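Local coordinates for protein formate-dependent phosphoribosylglycinamide formyltransferase (Mycobacterium tuberculosis H37Rv, PDB 6KHR) that belongs to the ATP-grasp superfamily, joining a Rossmann-like N-terminal region to an ATP-grasp fold, at residues 252-262 against 342-352; 75-86 against 97-108. All blocks are in the same frame, centred on the assembly; numbering follows the deposited sequence.

Contact 1 of 2, residues 252-262 against 342-352; sequences ADAGELESWQP and MISPGAARVIN
R349 reaches over strand 256-261 on the face it shares with E258 and W260, and its guanidinium lies between two carboxylates. OE1 of E256 comes to the edge of the group, near its plane, and takes a weak hydrogen bond, part of a salt bridge, from R349 NH1 (3.3 Å); the carboxylate is turned 79° against the guanidinium. E258 meets the group differently. Its CG lies over one face, and OE1, 3.5 Å from R349 NH2, stands well out of the plane, an ion pair by charge alone. With CG anti to the backbone N (chi1 -178°) and the chain extended, the E258 carboxylate also reaches R403 and R250, and a water joins E258 OE2 to R349 NE. Two acids and several arginines probably balance one another. Next along the same face, the CB atoms of W260 and A347 touch at 4.0 Å, while the indole leads away, giving a cation-pi contact to R403 and a bond to Q263. On the opposite face, S259 OG lies 3.7 Å from A348 CB and is bonded to S313 O. The extended Q261 crosses M342, whose CE sits 3.5 Å from Q261 OE1; the amide is held by S320 and Q321. P262, after a cis peptide, rests its CD against the same methyl. Three reciprocal backbone pairs carry the register, such as L257 N to V350 O (3.0 Å) and V350 N to L257 O (2.8 Å). These are neighbouring antiparallel strands inside the large sheet that includes strands of the ATP-grasp domain, with helix 399-413 over the arginine-bearing face.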
loop_
_atom_site.group_PDB
_atom_site.type_symbol
_atom_site.label_atom_id
_atom_site.label_comp_id
_atom_site.label_asym_id
_atom_site.label_seq_id
_atom_site.Cartn_x
_atom_site.Cartn_y
_atom_site.Cartn_z
ATOM N N ALA A 252 20.704 -9.429 8.672
ATOM C CA ALA A 252 21.730 -8.576 8.063
ATOM C C ALA A 252 22.576 -7.895 9.126
ATOM O O ALA A 252 22.217 -7.938 10.294
ATOM C CB ALA A 252 21.062 -7.570 7.187
ATOM N N ASP A 253 23.647 -7.274 8.659
ATOM C CA ASP A 253 24.674 -6.565 9.463
ATOM C C ASP A 253 24.128 -5.902 10.736
ATOM O O ASP A 253 24.366 -6.436 11.816
ATOM C CB ASP A 253 25.457 -5.592 8.585
ATOM C CG ASP A 253 26.836 -6.118 8.251
ATOM O OD1 ASP A 253 27.270 -7.058 8.947
ATOM O OD2 ASP A 253 27.465 -5.585 7.313
ATOM N N ALA A 254 23.355 -4.825 10.637
ATOM C CA ALA A 254 22.983 -4.101 11.874
ATOM C C ALA A 254 21.773 -4.667 12.617
ATOM O O ALA A 254 20.990 -3.861 13.080
ATOM C CB ALA A 254 22.756 -2.662 11.530
ATOM N N GLY A 255 21.615 -5.983 12.749
ATOM C CA GLY A 255 20.420 -6.532 13.427
ATOM C C GLY A 255 19.141 -6.251 12.657
ATOM O O GLY A 255 18.094 -6.124 13.266
ATOM N N GLU A 256 19.235 -6.174 11.338
ATOM C CA GLU A 256 18.076 -5.876 10.487
ATOM C C GLU A 256 17.736 -7.134 9.720
ATOM O O GLU A 256 18.582 -7.976 9.541
ATOM C CB GLU A 256 18.483 -4.982 9.323
ATOM C CG GLU A 256 19.159 -3.682 9.688
ATOM C CD GLU A 256 19.557 -2.835 8.486
ATOM O OE1 GLU A 256 19.447 -3.317 7.376
ATOM O OE2 GLU A 256 19.984 -1.697 8.670
ATOM N N LEU A 257 16.508 -7.230 9.279
ATOM C CA LEU A 257 16.177 -8.355 8.430
ATOM C C LEU A 257 16.188 -7.900 6.971
ATOM O O LEU A 257 15.727 -6.801 6.650
ATOM C CB LEU A 257 14.828 -8.944 8.834
ATOM C CG LEU A 257 14.211 -9.963 7.870
ATOM C CD1 LEU A 257 14.982 -11.270 7.834
ATOM C CD2 LEU A 257 12.742 -10.205 8.210
ATOM N N GLU A 258 16.793 -8.718 6.109
ATOM C CA GLU A 258 16.805 -8.503 4.667
ATOM C C GLU A 258 15.930 -9.552 3.993
ATOM O O GLU A 258 15.973 -10.725 4.347
ATOM C CB GLU A 258 18.223 -8.570 4.090
ATOM C CG GLU A 258 18.281 -8.309 2.577
ATOM C CD GLU A 258 19.664 -8.553 1.936
ATOM O OE1 GLU A 258 20.573 -9.085 2.608
ATOM O OE2 GLU A 258 19.841 -8.212 0.744
ATOM N N SER A 259 15.120 -9.126 3.036
ATOM C CA SER A 259 14.343 -10.056 2.235
ATOM C C SER A 259 14.389 -9.593 0.787
ATOM O O SER A 259 14.819 -8.473 0.483
ATOM C CB SER A 259 12.890 -10.167 2.727
ATOM O OG SER A 259 12.152 -8.989 2.446
ATOM N N TRP A 260 13.922 -10.461 -0.106
ATOM C CA TRP A 260 13.967 -10.205 -1.538
ATOM C C TRP A 260 13.079 -11.244 -2.226
ATOM O O TRP A 260 12.857 -12.337 -1.693
ATOM C CB TRP A 260 15.426 -10.234 -2.076
ATOM C CG TRP A 260 16.149 -11.563 -1.843
ATOM C CD1 TRP A 260 16.123 -12.666 -2.662
ATOM C CD2 TRP A 260 16.969 -11.931 -0.711
ATOM N NE1 TRP A 260 16.880 -13.683 -2.122
ATOM C CE2 TRP A 260 17.405 -13.271 -0.926
ATOM C CE3 TRP A 260 17.369 -11.273 0.464
ATOM C CZ2 TRP A 260 18.225 -13.959 -0.011
ATOM C CZ3 TRP A 260 18.203 -11.968 1.384
ATOM C CH2 TRP A 260 18.619 -13.288 1.126
ATOM N N GLN A 261 12.589 -10.887 -3.418
ATOM C CA GLN A 261 11.578 -11.644 -4.152
ATOM C C GLN A 261 11.758 -11.339 -5.631
ATOM O O GLN A 261 11.818 -10.158 -5.997
ATOM C CB GLN A 261 10.161 -11.263 -3.720
ATOM C CG GLN A 261 9.090 -12.145 -4.283
ATOM C CD GLN A 261 7.680 -11.615 -4.017
ATOM O OE1 GLN A 261 7.407 -10.420 -4.177
ATOM N NE2 GLN A 261 6.778 -12.508 -3.611
ATOM N N PRO A 262 11.845 -12.352 -6.498
ATOM C CA PRO A 262 11.801 -13.774 -6.172
ATOM C C PRO A 262 13.167 -14.384 -5.862
ATOM O O PRO A 262 14.164 -13.954 -6.416
ATOM C CB PRO A 262 11.230 -14.392 -7.451
ATOM C CG PRO A 262 11.723 -13.497 -8.566
ATOM C CD PRO A 262 11.996 -12.133 -7.947
ATOM N N MET A 342 3.574 -10.653 -9.836
ATOM C CA MET A 342 4.684 -9.801 -9.420
ATOM C C MET A 342 4.830 -8.576 -10.319
ATOM O O MET A 342 4.757 -8.675 -11.550
ATOM C CB MET A 342 6.001 -10.584 -9.432
ATOM C CG MET A 342 6.067 -11.611 -8.342
ATOM S SD MET A 342 7.734 -12.057 -7.886
ATOM C CE MET A 342 8.485 -10.474 -7.485
ATOM N N ILE A 343 5.057 -7.421 -9.695
ATOM C CA ILE A 343 5.385 -6.215 -10.452
ATOM C C ILE A 343 6.795 -6.322 -11.032
ATOM O O ILE A 343 7.021 -6.094 -12.223
ATOM C CB ILE A 343 5.259 -4.972 -9.550
ATOM C CG1 ILE A 343 3.808 -4.713 -9.139
ATOM C CG2 ILE A 343 5.830 -3.735 -10.250
ATOM C CD1 ILE A 343 3.715 -3.593 -8.077
ATOM N N SER A 344 7.760 -6.684 -10.195
ATOM C CA SER A 344 9.176 -6.566 -10.506
ATOM C C SER A 344 9.966 -7.154 -9.335
ATOM O O SER A 344 9.448 -7.222 -8.217
ATOM C CB SER A 344 9.569 -5.102 -10.746
ATOM O OG SER A 344 10.793 -4.776 -10.121
ATOM N N PRO A 345 11.202 -7.603 -9.567
ATOM C CA PRO A 345 12.047 -8.011 -8.432
ATOM C C PRO A 345 12.168 -6.884 -7.410
ATOM O O PRO A 345 12.068 -5.696 -7.746
ATOM C CB PRO A 345 13.400 -8.336 -9.083
ATOM C CG PRO A 345 13.068 -8.659 -10.565
ATOM C CD PRO A 345 11.868 -7.762 -10.880
ATOM N N GLY A 346 12.373 -7.252 -6.139
ATOM C CA GLY A 346 12.487 -6.251 -5.098
ATOM C C GLY A 346 13.259 -6.772 -3.909
ATOM O O GLY A 346 13.556 -7.958 -3.815
ATOM N N ALA A 347 13.591 -5.863 -2.996
ATOM C CA ALA A 347 14.196 -6.257 -1.730
ATOM C C ALA A 347 13.729 -5.319 -0.639
ATOM O O ALA A 347 13.275 -4.202 -0.897
ATOM C CB ALA A 347 15.732 -6.252 -1.774
ATOM N N ALA A 348 13.857 -5.777 0.594
ATOM C CA ALA A 348 13.446 -4.959 1.716
ATOM C C ALA A 348 14.412 -5.154 2.868
ATOM O O ALA A 348 15.103 -6.168 2.982
ATOM C CB ALA A 348 12.014 -5.288 2.163
ATOM N N ARG A 349 14.433 -4.167 3.741
ATOM C CA ARG A 349 15.243 -4.235 4.940
ATOM C C ARG A 349 14.391 -3.697 6.068
ATOM O O ARG A 349 13.982 -2.532 6.031
ATOM C CB ARG A 349 16.537 -3.439 4.775
ATOM C CG ARG A 349 17.652 -4.305 4.248
ATOM C CD ARG A 349 18.883 -3.536 3.883
ATOM N NE ARG A 349 19.791 -4.394 3.135
ATOM C CZ ARG A 349 20.886 -4.944 3.644
ATOM N NH1 ARG A 349 21.217 -4.689 4.900
ATOM N NH2 ARG A 349 21.654 -5.719 2.889
ATOM N N VAL A 350 14.076 -4.553 7.034
ATOM C CA VAL A 350 13.320 -4.133 8.202
ATOM C C VAL A 350 14.316 -3.768 9.288
ATOM O O VAL A 350 15.057 -4.630 9.769
ATOM C CB VAL A 350 12.343 -5.220 8.674
ATOM C CG1 VAL A 350 11.586 -4.739 9.909
ATOM C CG2 VAL A 350 11.358 -5.580 7.561
ATOM N N ILE A 351 14.335 -2.485 9.658
ATOM C CA ILE A 351 15.162 -1.938 10.724
ATOM C C ILE A 351 14.398 -2.003 12.039
ATOM O O ILE A 351 13.187 -1.771 12.068
ATOM C CB ILE A 351 15.554 -0.494 10.375
ATOM C CG1 ILE A 351 16.439 -0.470 9.119
ATOM C CG2 ILE A 351 16.244 0.186 11.532
ATOM C CD1 ILE A 351 15.853 0.322 7.954
ATOM N N ASN A 352 15.096 -2.321 13.132
ATOM C CA ASN A 352 14.475 -2.369 14.465
ATOM C C ASN A 352 15.255 -1.589 15.522
ATOM O O ASN A 352 15.348 -2.018 16.677
ATOM C CB ASN A 352 14.321 -3.816 14.934
ATOM C CG ASN A 352 13.539 -4.655 13.957
ATOM O OD1 ASN A 352 12.309 -4.688 13.993
ATOM N ND2 ASN A 352 14.251 -5.348 13.072
HETATM O O HOH W 1 19.031 -5.321 0.852
#

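Contact 2 of 2, residues 75-86 against 97-108; sequences MTDAEELTAVIR and TAAVSVDALDAV
L81 points from helix 78-86 toward helix 102-108, where it meets A104. L81 CB and CG each lie 4.2 Å from A104 CB, and the CD2 branch makes the closest touch, 3.6 Å from the same methyl. CG stands anti to the backbone N (chi1 180°), and the next torsion swings CD2 to the partner segment. L81 CD2 also meets V100 CG2 at 4.1 Å, L105 CD1, and the carbonyl oxygen of S101. The other branch, L81 CD1, turns away from A104 and lies 4.1 Å from I85 CD1. A104 also lies under A78 and T82, and the short side chains let the helices approach with axes 8.7 Å apart at 35°. One turn on, I85 crosses V108, CG2 to CG2 at 4.0 Å, and its side chain also touches P90. Ahead of the helices, M75 and T97 meet tip to tip, CE against CG2, and T76 CG2 lies beside A99. S101 N gives a weak bond to M75 O (3.3 Å), which ties the two loops together. Each loop ends in a capping residue: D77 accepts from the amides of E79 and E80, both weakly, and S101 from that of A104, although the placing of its OG is less sure. T97 OG1 takes the amide of A99 in an ST turn. The two helices precede and follow strand 92-95 in the chain: I85 of the first rests on L93 of that strand, and the second packs beside the first helix, in a region whose five-stranded parallel sheet has the 3-2-1-4-5 order of a Rossmann-like fold.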
loop_
_atom_site.group_PDB
_atom_site.type_symbol
_atom_site.label_atom_id
_atom_site.label_comp_id
_atom_site.label_asym_id
_atom_site.label_seq_id
_atom_site.Cartn_x
_atom_site.Cartn_y
_atom_site.Cartn_z
ATOM N N MET A 75 -5.953 -8.777 25.833
ATOM C CA MET A 75 -6.443 -9.841 24.965
ATOM C C MET A 75 -6.076 -11.225 25.486
ATOM O O MET A 75 -6.752 -12.206 25.152
ATOM C CB MET A 75 -5.902 -9.621 23.558
ATOM C CG MET A 75 -6.288 -8.263 23.018
ATOM S SD MET A 75 -5.706 -7.984 21.346
ATOM C CE MET A 75 -3.931 -7.976 21.620
ATOM N N THR A 76 -5.027 -11.311 26.296
ATOM C CA THR A 76 -4.671 -12.527 27.024
ATOM C C THR A 76 -5.571 -12.751 28.234
ATOM O O THR A 76 -5.104 -13.190 29.284
ATOM C CB THR A 76 -3.207 -12.442 27.443
ATOM O OG1 THR A 76 -3.036 -11.351 28.353
ATOM C CG2 THR A 76 -2.310 -12.200 26.233
ATOM N N ASP A 77 -6.857 -12.430 28.118
ATOM C CA ASP A 77 -7.834 -12.638 29.184
ATOM C C ASP A 77 -9.092 -13.197 28.537
ATOM O O ASP A 77 -9.790 -12.477 27.813
ATOM C CB ASP A 77 -8.132 -11.341 29.934
ATOM C CG ASP A 77 -8.905 -11.570 31.219
ATOM O OD1 ASP A 77 -9.732 -12.507 31.274
ATOM O OD2 ASP A 77 -8.687 -10.805 32.179
ATOM N N ALA A 78 -9.383 -14.472 28.806
ATOM C CA ALA A 78 -10.432 -15.157 28.060
ATOM C C ALA A 78 -11.802 -14.567 28.358
ATOM O O ALA A 78 -12.646 -14.474 27.462
ATOM C CB ALA A 78 -10.403 -16.651 28.367
ATOM N N GLU A 79 -12.039 -14.165 29.606
ATOM C CA GLU A 79 -13.293 -13.502 29.946
ATOM C C GLU A 79 -13.369 -12.122 29.312
ATOM O O GLU A 79 -14.350 -11.794 28.631
ATOM C CB GLU A 79 -13.427 -13.391 31.466
ATOM C CG GLU A 79 -13.456 -14.716 32.211
ATOM C CD GLU A 79 -14.862 -15.281 32.351
ATOM O OE1 GLU A 79 -15.727 -14.917 31.527
ATOM O OE2 GLU A 79 -15.105 -16.080 33.286
ATOM N N GLU A 80 -12.335 -11.301 29.528
ATOM C CA GLU A 80 -12.348 -9.915 29.065
ATOM C C GLU A 80 -12.407 -9.830 27.548
ATOM O O GLU A 80 -13.105 -8.972 26.995
ATOM C CB GLU A 80 -11.113 -9.178 29.584
ATOM C CG GLU A 80 -11.401 -8.215 30.724
ATOM C CD GLU A 80 -10.515 -6.975 30.694
ATOM O OE1 GLU A 80 -9.624 -6.888 29.814
ATOM O OE2 GLU A 80 -10.714 -6.081 31.547
ATOM N N LEU A 81 -11.667 -10.697 26.854
ATOM C CA LEU A 81 -11.731 -10.710 25.398
ATOM C C LEU A 81 -13.108 -11.138 24.912
ATOM O O LEU A 81 -13.667 -10.535 23.991
ATOM C CB LEU A 81 -10.655 -11.635 24.828
ATOM C CG LEU A 81 -10.636 -11.735 23.304
ATOM C CD1 LEU A 81 -10.303 -10.375 22.703
ATOM C CD2 LEU A 81 -9.662 -12.816 22.836
ATOM N N THR A 82 -13.681 -12.162 25.533
ATOM C CA THR A 82 -14.916 -12.732 25.008
ATOM C C THR A 82 -16.083 -11.766 25.167
ATOM O O THR A 82 -16.958 -11.693 24.295
ATOM C CB THR A 82 -15.205 -14.069 25.695
ATOM O OG1 THR A 82 -14.096 -14.956 25.496
ATOM C CG2 THR A 82 -16.449 -14.702 25.114
ATOM N N ALA A 83 -16.115 -11.015 26.266
ATOM C CA ALA A 83 -17.141 -9.988 26.407
ATOM C C ALA A 83 -17.034 -8.963 25.287
ATOM O O ALA A 83 -18.041 -8.587 24.675
ATOM C CB ALA A 83 -17.019 -9.307 27.768
ATOM N N VAL A 84 -15.805 -8.522 24.997
ATOM C CA VAL A 84 -15.563 -7.529 23.951
ATOM C C VAL A 84 -16.090 -8.016 22.610
ATOM O O VAL A 84 -16.649 -7.238 21.824
ATOM C CB VAL A 84 -14.058 -7.199 23.882
ATOM C CG1 VAL A 84 -13.676 -6.665 22.515
ATOM C CG2 VAL A 84 -13.688 -6.206 24.956
ATOM N N ILE A 85 -15.922 -9.304 22.322
ATOM C CA ILE A 85 -16.356 -9.789 21.023
ATOM C C ILE A 85 -17.871 -9.921 20.999
ATOM O O ILE A 85 -18.502 -9.680 19.965
ATOM C CB ILE A 85 -15.638 -11.107 20.680
ATOM C CG1 ILE A 85 -14.115 -10.926 20.818
ATOM C CG2 ILE A 85 -15.949 -11.531 19.261
ATOM C CD1 ILE A 85 -13.271 -12.169 20.531
ATOM N N ARG A 86 -18.477 -10.250 22.138
ATOM C CA ARG A 86 -19.923 -10.417 22.188
ATOM C C ARG A 86 -20.632 -9.075 22.063
ATOM O O ARG A 86 -21.640 -8.959 21.355
ATOM C CB ARG A 86 -20.313 -11.124 23.485
ATOM C CG ARG A 86 -21.615 -11.908 23.403
ATOM C CD ARG A 86 -21.495 -13.073 22.429
ATOM N NE ARG A 86 -20.722 -14.183 22.979
ATOM C CZ ARG A 86 -20.217 -15.169 22.245
ATOM N NH1 ARG A 86 -20.399 -15.166 20.930
ATOM N NH2 ARG A 86 -19.528 -16.147 22.820
ATOM N N THR A 97 -2.082 -11.120 16.198
ATOM C CA THR A 97 -0.944 -11.201 17.144
ATOM C C THR A 97 -0.857 -12.605 17.729
ATOM O O THR A 97 -1.733 -13.407 17.444
ATOM C CB THR A 97 -1.052 -10.185 18.276
ATOM O OG1 THR A 97 0.109 -10.378 19.071
ATOM C CG2 THR A 97 -2.232 -10.425 19.178
ATOM N N ALA A 98 0.191 -12.873 18.499
ATOM C CA ALA A 98 0.348 -14.195 19.141
ATOM C C ALA A 98 -0.157 -14.112 20.579
ATOM O O ALA A 98 -0.588 -15.120 21.111
ATOM C CB ALA A 98 1.788 -14.636 19.094
ATOM N N ALA A 99 -0.163 -12.916 21.150
ATOM C CA ALA A 99 -0.637 -12.728 22.535
ATOM C C ALA A 99 -2.163 -12.742 22.568
ATOM O O ALA A 99 -2.742 -11.693 22.784
ATOM C CB ALA A 99 -0.134 -11.407 23.032
ATOM N N VAL A 100 -2.793 -13.898 22.437
ATOM C CA VAL A 100 -4.275 -13.865 22.421
ATOM C C VAL A 100 -4.806 -15.071 23.177
ATOM O O VAL A 100 -4.059 -16.016 23.350
ATOM C CB VAL A 100 -4.744 -13.920 20.967
ATOM C CG1 VAL A 100 -4.681 -15.340 20.468
ATOM C CG2 VAL A 100 -6.139 -13.367 20.793
ATOM N N SER A 101 -6.066 -15.017 23.591
ATOM C CA SER A 101 -6.664 -16.178 24.279
ATOM C C SER A 101 -7.204 -17.112 23.216
ATOM O O SER A 101 -8.182 -16.769 22.586
ATOM C CB SER A 101 -7.759 -15.787 25.223
ATOM O OG SER A 101 -8.698 -16.846 25.373
ATOM N N VAL A 102 -6.563 -18.253 23.048
ATOM C CA VAL A 102 -7.032 -19.227 22.033
ATOM C C VAL A 102 -8.325 -19.822 22.562
ATOM O O VAL A 102 -9.198 -20.132 21.765
ATOM C CB VAL A 102 -5.962 -20.298 21.806
ATOM C CG1 VAL A 102 -4.997 -19.854 20.734
ATOM C CG2 VAL A 102 -5.210 -20.567 23.093
ATOM N N ASP A 103 -8.436 -19.955 23.876
ATOM C CA ASP A 103 -9.699 -20.468 24.397
ATOM C C ASP A 103 -10.843 -19.495 24.134
ATOM O O ASP A 103 -11.957 -19.916 23.797
ATOM C CB ASP A 103 -9.576 -20.770 25.893
ATOM C CG ASP A 103 -8.549 -21.863 26.192
ATOM O OD1 ASP A 103 -8.190 -22.628 25.273
ATOM O OD2 ASP A 103 -8.099 -21.953 27.353
ATOM N N ALA A 104 -10.591 -18.188 24.265
ATOM C CA ALA A 104 -11.628 -17.213 23.940
ATOM C C ALA A 104 -12.041 -17.314 22.478
ATOM O O ALA A 104 -13.220 -17.137 22.149
ATOM C CB ALA A 104 -11.155 -15.799 24.266
ATOM N N LEU A 105 -11.090 -17.605 21.584
ATOM C CA LEU A 105 -11.429 -17.716 20.167
ATOM C C LEU A 105 -12.293 -18.943 19.902
ATOM O O LEU A 105 -13.226 -18.887 19.091
ATOM C CB LEU A 105 -10.162 -17.775 19.307
ATOM C CG LEU A 105 -9.368 -16.504 18.996
ATOM C CD1 LEU A 105 -10.019 -15.262 19.566
ATOM C CD2 LEU A 105 -7.943 -16.661 19.500
ATOM N N ASP A 106 -11.986 -20.066 20.555
ATOM C CA ASP A 106 -12.795 -21.262 20.341
ATOM C C ASP A 106 -14.191 -21.100 20.930
ATOM O O ASP A 106 -15.144 -21.717 20.434
ATOM C CB ASP A 106 -12.092 -22.497 20.905
ATOM C CG ASP A 106 -11.513 -23.388 19.806
ATOM O OD1 ASP A 106 -12.207 -23.607 18.784
ATOM O OD2 ASP A 106 -10.363 -23.859 19.954
ATOM N N ALA A 107 -14.335 -20.265 21.958
ATOM C CA ALA A 107 -15.666 -19.912 22.439
ATOM C C ALA A 107 -16.497 -19.266 21.336
ATOM O O ALA A 107 -17.643 -19.663 21.098
ATOM C CB ALA A 107 -15.557 -18.979 23.646
ATOM N N VAL A 108 -15.925 -18.275 20.644
ATOM C CA VAL A 108 -16.669 -17.569 19.605
ATOM C C VAL A 108 -17.014 -18.507 18.455
ATOM O O VAL A 108 -18.143 -18.504 17.945
ATOM C CB VAL A 108 -15.878 -16.342 19.118
ATOM C CG1 VAL A 108 -16.584 -15.674 17.940
ATOM C CG2 VAL A 108 -15.687 -15.356 20.264
#

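Contacts 1 and 2 belong to different sheets of one chain and do not meet: their centres are 34 Å apart, the nearest atoms about 14 Å, and they lie on opposite sides of the chain's centre. Contact 2 closes before contact 1 opens along the sequence. It joins segments 11 residues apart at their closest ends, a local step in the parallel N-terminal sheet, whereas contact 1 brings together strands 80 residues apart in the antiparallel sheet. Their means differ: paired backbones and charges in one, mainly apolar side chains, small and large, between helices and loops in the other. Of the four segments, only 342-352 touches the second subunit, through I343, which packs on I343 of that chain.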